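Local coordinates for uncharacterized protein (Mycobacterium tuberculosis, PDB 4Q6U) that is of unknown function but carries three consecutive sensor-type domains, one GAF-like and two PAS-like, and therefore probably senses an as yet unidentified signal, at residues B[148-160]-B[170-182]. Residues are numbered along the deposited sequence; the frame is centred on the assembly and turned at random.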
loop_
_atom_site.group_PDB
_atom_site.type_symbol
_atom_site.label_atom_id
_atom_site.label_comp_id
_atom_site.label_asym_id
_atom_site.label_seq_id
_atom_site.Cartn_x
_atom_site.Cartn_y
_atom_site.Cartn_z
ATOM N N LEU B 148 8.628 9.088 14.121
ATOM C CA LEU B 148 8.174 8.617 12.816
ATOM C C LEU B 148 8.741 9.532 11.739
ATOM O O LEU B 148 8.932 10.723 11.975
ATOM C CB LEU B 148 6.649 8.588 12.765
ATOM C CG LEU B 148 5.990 7.635 13.766
ATOM C CD1 LEU B 148 4.477 7.770 13.715
ATOM C CD2 LEU B 148 6.407 6.193 13.491
ATOM N N PRO B 149 9.043 8.983 10.553
ATOM C CA PRO B 149 9.548 9.880 9.516
ATOM C C PRO B 149 8.486 10.893 9.115
ATOM O O PRO B 149 7.300 10.646 9.342
ATOM C CB PRO B 149 9.861 8.937 8.353
ATOM C CG PRO B 149 10.060 7.613 8.989
ATOM C CD PRO B 149 9.133 7.565 10.156
ATOM N N ALA B 150 8.907 12.021 8.558
ATOM C CA ALA B 150 7.971 12.919 7.900
ATOM C C ALA B 150 7.767 12.386 6.490
ATOM O O ALA B 150 8.708 11.858 5.898
ATOM C CB ALA B 150 8.493 14.342 7.876
ATOM N N ARG B 151 6.533 12.487 5.996
ATOM C CA ARG B 151 6.183 12.186 4.595
ATOM C C ARG B 151 6.269 10.697 4.241
ATOM O O ARG B 151 5.264 10.100 3.840
ATOM C CB ARG B 151 7.065 13.025 3.646
ATOM C CG ARG B 151 7.033 12.640 2.161
ATOM C CD ARG B 151 5.696 12.929 1.479
ATOM N NE ARG B 151 5.250 14.322 1.576
ATOM C CZ ARG B 151 5.505 15.264 0.672
ATOM N NH1 ARG B 151 6.228 14.984 -0.401
ATOM N NH2 ARG B 151 5.041 16.498 0.846
ATOM N N GLU B 152 7.448 10.091 4.393
ATOM C CA GLU B 152 7.641 8.687 4.012
ATOM C C GLU B 152 6.849 7.712 4.887
ATOM O O GLU B 152 6.796 7.860 6.104
ATOM C CB GLU B 152 9.127 8.319 4.068
ATOM C CG GLU B 152 10.039 9.344 3.420
ATOM C CD GLU B 152 9.901 9.377 1.914
ATOM O OE1 GLU B 152 9.687 8.302 1.312
ATOM O OE2 GLU B 152 10.003 10.477 1.333
ATOM N N LEU B 153 6.280 6.690 4.260
ATOM C CA LEU B 153 5.450 5.702 4.943
ATOM C C LEU B 153 6.153 4.347 5.021
ATOM O O LEU B 153 6.927 3.993 4.139
ATOM C CB LEU B 153 4.108 5.542 4.212
ATOM C CG LEU B 153 3.328 6.841 3.977
ATOM C CD1 LEU B 153 2.018 6.519 3.255
ATOM C CD2 LEU B 153 3.061 7.549 5.271
ATOM N N ASN B 154 5.853 3.576 6.055
ATOM C CA ASN B 154 6.490 2.274 6.220
ATOM C C ASN B 154 5.474 1.183 6.498
ATOM O O ASN B 154 4.329 1.494 6.836
ATOM C CB ASN B 154 7.522 2.343 7.352
ATOM C CG ASN B 154 8.900 2.678 6.846
ATOM O OD1 ASN B 154 9.517 1.886 6.132
ATOM N ND2 ASN B 154 9.396 3.852 7.208
ATOM N N PRO B 155 5.877 -0.098 6.333
ATOM C CA PRO B 155 4.979 -1.228 6.586
ATOM C C PRO B 155 4.363 -1.204 7.972
ATOM O O PRO B 155 5.077 -1.009 8.963
ATOM C CB PRO B 155 5.897 -2.450 6.440
ATOM C CG PRO B 155 6.933 -2.019 5.495
ATOM C CD PRO B 155 7.145 -0.546 5.722
ATOM N N ASN B 156 3.056 -1.435 8.031
ATOM C CA ASN B 156 2.321 -1.491 9.291
ATOM C C ASN B 156 2.362 -0.201 10.102
ATOM O O ASN B 156 2.085 -0.214 11.302
ATOM C CB ASN B 156 2.832 -2.659 10.148
ATOM C CG ASN B 156 2.422 -4.006 9.584
ATOM O OD1 ASN B 156 3.233 -4.725 8.992
ATOM N ND2 ASN B 156 1.146 -4.339 9.734
ATOM N N GLU B 157 2.671 0.918 9.454
ATOM C CA GLU B 157 2.623 2.206 10.144
ATOM C C GLU B 157 1.190 2.514 10.604
ATOM O O GLU B 157 0.982 3.199 11.604
ATOM C CB GLU B 157 3.161 3.335 9.251
ATOM C CG GLU B 157 3.318 4.685 9.992
ATOM C CD GLU B 157 4.378 5.584 9.373
ATOM O OE1 GLU B 157 4.881 5.257 8.281
ATOM O OE2 GLU B 157 4.717 6.622 9.979
ATOM N N THR B 158 0.203 1.995 9.877
ATOM C CA THR B 158 -1.196 2.131 10.277
ATOM C C THR B 158 -1.420 1.560 11.678
ATOM O O THR B 158 -2.139 2.139 12.495
ATOM C CB THR B 158 -2.144 1.419 9.271
ATOM O OG1 THR B 158 -1.976 1.985 7.961
ATOM C CG2 THR B 158 -3.600 1.563 9.699
ATOM N N GLN B 159 -0.798 0.417 11.946
ATOM C CA GLN B 159 -0.929 -0.239 13.242
ATOM C C GLN B 159 -0.211 0.530 14.333
ATOM O O GLN B 159 -0.628 0.502 15.487
ATOM C CB GLN B 159 -0.395 -1.671 13.183
ATOM C CG GLN B 159 -1.462 -2.697 12.879
ATOM C CD GLN B 159 -2.176 -2.397 11.585
ATOM O OE1 GLN B 159 -1.548 -2.287 10.532
ATOM N NE2 GLN B 159 -3.495 -2.242 11.655
ATOM N N VAL B 160 0.867 1.219 13.977
ATOM C CA VAL B 160 1.564 2.048 14.963
ATOM C C VAL B 160 0.662 3.198 15.382
ATOM O O VAL B 160 0.487 3.476 16.567
ATOM C CB VAL B 160 2.893 2.613 14.421
ATOM C CG1 VAL B 160 3.484 3.642 15.402
ATOM C CG2 VAL B 160 3.884 1.495 14.150
ATOM N N GLY B 170 -1.712 -5.391 25.078
ATOM C CA GLY B 170 -1.610 -6.686 24.430
ATOM C C GLY B 170 -1.048 -6.642 23.020
ATOM O O GLY B 170 -0.342 -7.560 22.608
ATOM N N LYS B 171 -1.360 -5.579 22.282
ATOM C CA LYS B 171 -0.938 -5.449 20.888
ATOM C C LYS B 171 0.584 -5.382 20.735
ATOM O O LYS B 171 1.244 -4.555 21.365
ATOM C CB LYS B 171 -1.576 -4.209 20.260
ATOM N N THR B 172 1.137 -6.258 19.898
ATOM C CA THR B 172 2.570 -6.237 19.614
ATOM C C THR B 172 2.856 -6.019 18.130
ATOM O O THR B 172 2.043 -6.365 17.273
ATOM C CB THR B 172 3.269 -7.544 20.054
ATOM O OG1 THR B 172 2.695 -8.660 19.366
ATOM C CG2 THR B 172 3.134 -7.752 21.555
ATOM N N LEU B 173 4.023 -5.454 17.833
ATOM C CA LEU B 173 4.421 -5.225 16.450
ATOM C C LEU B 173 5.920 -5.460 16.214
ATOM O O LEU B 173 6.762 -4.966 16.958
ATOM C CB LEU B 173 4.043 -3.804 16.029
ATOM C CG LEU B 173 4.433 -3.424 14.599
ATOM C CD1 LEU B 173 3.890 -4.432 13.584
ATOM C CD2 LEU B 173 3.957 -2.018 14.273
ATOM N N CYS B 174 6.240 -6.239 15.186
ATOM C CA CYS B 174 7.617 -6.405 14.724
ATOM C C CYS B 174 7.699 -6.008 13.253
ATOM O O CYS B 174 6.939 -6.520 12.442
ATOM C CB CYS B 174 8.090 -7.857 14.889
ATOM S SG CYS B 174 8.008 -8.505 16.567
ATOM N N SER B 175 8.621 -5.120 12.898
ATOM C CA SER B 175 8.751 -4.729 11.494
ATOM C C SER B 175 10.175 -4.295 11.150
ATOM O O SER B 175 10.996 -4.042 12.037
ATOM C CB SER B 175 7.763 -3.598 11.160
ATOM O OG SER B 175 7.739 -3.368 9.760
ATOM N N ILE B 176 10.455 -4.241 9.854
ATOM C CA ILE B 176 11.656 -3.609 9.316
ATOM C C ILE B 176 11.250 -2.348 8.556
ATOM O O ILE B 176 10.399 -2.417 7.675
ATOM C CB ILE B 176 12.413 -4.537 8.351
ATOM C CG1 ILE B 176 12.903 -5.797 9.068
ATOM C CG2 ILE B 176 13.578 -3.794 7.712
ATOM C CD1 ILE B 176 14.087 -5.542 9.966
ATOM N N TRP B 177 11.863 -1.210 8.869
ATOM C CA TRP B 177 11.488 0.055 8.232
ATOM C C TRP B 177 12.627 0.701 7.449
ATOM O O TRP B 177 13.795 0.563 7.814
ATOM C CB TRP B 177 10.986 1.051 9.278
ATOM C CG TRP B 177 9.565 0.847 9.683
ATOM C CD1 TRP B 177 8.802 -0.277 9.502
ATOM C CD2 TRP B 177 8.722 1.805 10.331
ATOM N NE1 TRP B 177 7.541 -0.072 10.007
ATOM C CE2 TRP B 177 7.468 1.198 10.523
ATOM C CE3 TRP B 177 8.909 3.125 10.759
ATOM C CZ2 TRP B 177 6.407 1.860 11.136
ATOM C CZ3 TRP B 177 7.854 3.778 11.365
ATOM C CH2 TRP B 177 6.620 3.148 11.546
ATOM N N ASP B 178 12.272 1.402 6.374
ATOM C CA ASP B 178 13.222 2.200 5.604
ATOM C C ASP B 178 13.299 3.637 6.117
ATOM O O ASP B 178 12.272 4.306 6.258
ATOM C CB ASP B 178 12.835 2.216 4.131
ATOM C CG ASP B 178 12.965 0.857 3.482
ATOM O OD1 ASP B 178 14.110 0.447 3.206
ATOM O OD2 ASP B 178 11.925 0.204 3.252
ATOM N N LEU B 179 14.511 4.115 6.382
ATOM C CA LEU B 179 14.704 5.493 6.838
ATOM C C LEU B 179 15.844 6.167 6.081
ATOM O O LEU B 179 16.525 5.540 5.271
ATOM C CB LEU B 179 15.003 5.537 8.339
ATOM C CG LEU B 179 14.144 4.772 9.349
ATOM C CD1 LEU B 179 14.751 4.910 10.755
ATOM C CD2 LEU B 179 12.714 5.277 9.348
ATOM N N THR B 180 16.062 7.443 6.362
ATOM C CA THR B 180 17.235 8.132 5.849
ATOM C C THR B 180 17.954 8.829 7.008
ATOM O O THR B 180 17.339 9.582 7.765
ATOM C CB THR B 180 16.854 9.143 4.753
ATOM O OG1 THR B 180 16.471 8.437 3.562
ATOM C CG2 THR B 180 18.022 10.046 4.432
ATOM N N ASP B 181 19.249 8.571 7.172
ATOM C CA ASP B 181 19.957 9.172 8.303
ATOM C C ASP B 181 20.193 10.663 8.065
ATOM O O ASP B 181 19.772 11.207 7.042
ATOM C CB ASP B 181 21.280 8.443 8.596
ATOM C CG ASP B 181 22.309 8.570 7.477
ATOM O OD1 ASP B 181 22.145 9.392 6.552
ATOM O OD2 ASP B 181 23.315 7.835 7.541
ATOM N N TRP B 182 20.877 11.314 9.001
ATOM C CA TRP B 182 21.032 12.764 8.945
ATOM C C TRP B 182 22.054 13.203 7.901
ATOM O O TRP B 182 22.135 14.383 7.566
ATOM C CB TRP B 182 21.421 13.311 10.318
ATOM C CG TRP B 182 22.719 12.789 10.848
ATOM C CD1 TRP B 182 22.906 11.655 11.582
ATOM C CD2 TRP B 182 24.012 13.393 10.707
ATOM N NE1 TRP B 182 24.233 11.512 11.902
ATOM C CE2 TRP B 182 24.934 12.564 11.375
ATOM C CE3 TRP B 182 24.478 14.551 10.076
ATOM C CZ2 TRP B 182 26.298 12.855 11.431
ATOM C CZ3 TRP B 182 25.834 14.840 10.132
ATOM C CH2 TRP B 182 26.727 13.995 10.805
HETATM O O HOH W 1 5.582 -5.185 8.789
#
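Leu148 brings its CD2 methyl into the plane of the Trp177 indole, meeting the rim of the six-membered ring 3.5 Å from CZ3. Beside it the Pro149 ring crosses Leu179 at about a right angle, CG against CD2. Asn154 CB sits 3.2 Å above the centre of the indole's five-membered ring in a CH-pi contact, and the amide, 9° from parallel to the indole, is displaced toward Trp177 CG and the strand. There it grips the Asp178 backbone twice: OD1 accepts from Asp178 N at 2.8 Å, and ND2 gives a nearly straight bond (169°) to Asp178 O. Asn154 thus ties the segment leading into helix 157-165 to strand 172-180, within this chain an edge strand of the PAS-like middle domain's five-stranded antiparallel sheet; Phe191 of the adjoining strand meets Trp177 edge-to-face. Pro155 O takes the indole NE1 at 2.8 Å, a bent bond (136°) with the oxygen tilted out of the indole plane; with Asn154 on the face, it helps hold the ring's rotation. Asn156 CB touches Leu173 CD1. Glu157 packs its aliphatic part against Trp177 CZ2 and CH2; OE1 accepts from Asn154 N, nearly along its C-O axis, and OE2 salt-bridges Lys255. Val160 CG2, anti to the carbonyl carbon, points at Trp177 CZ2 and Leu173 CD2, 3.5 Å from the latter.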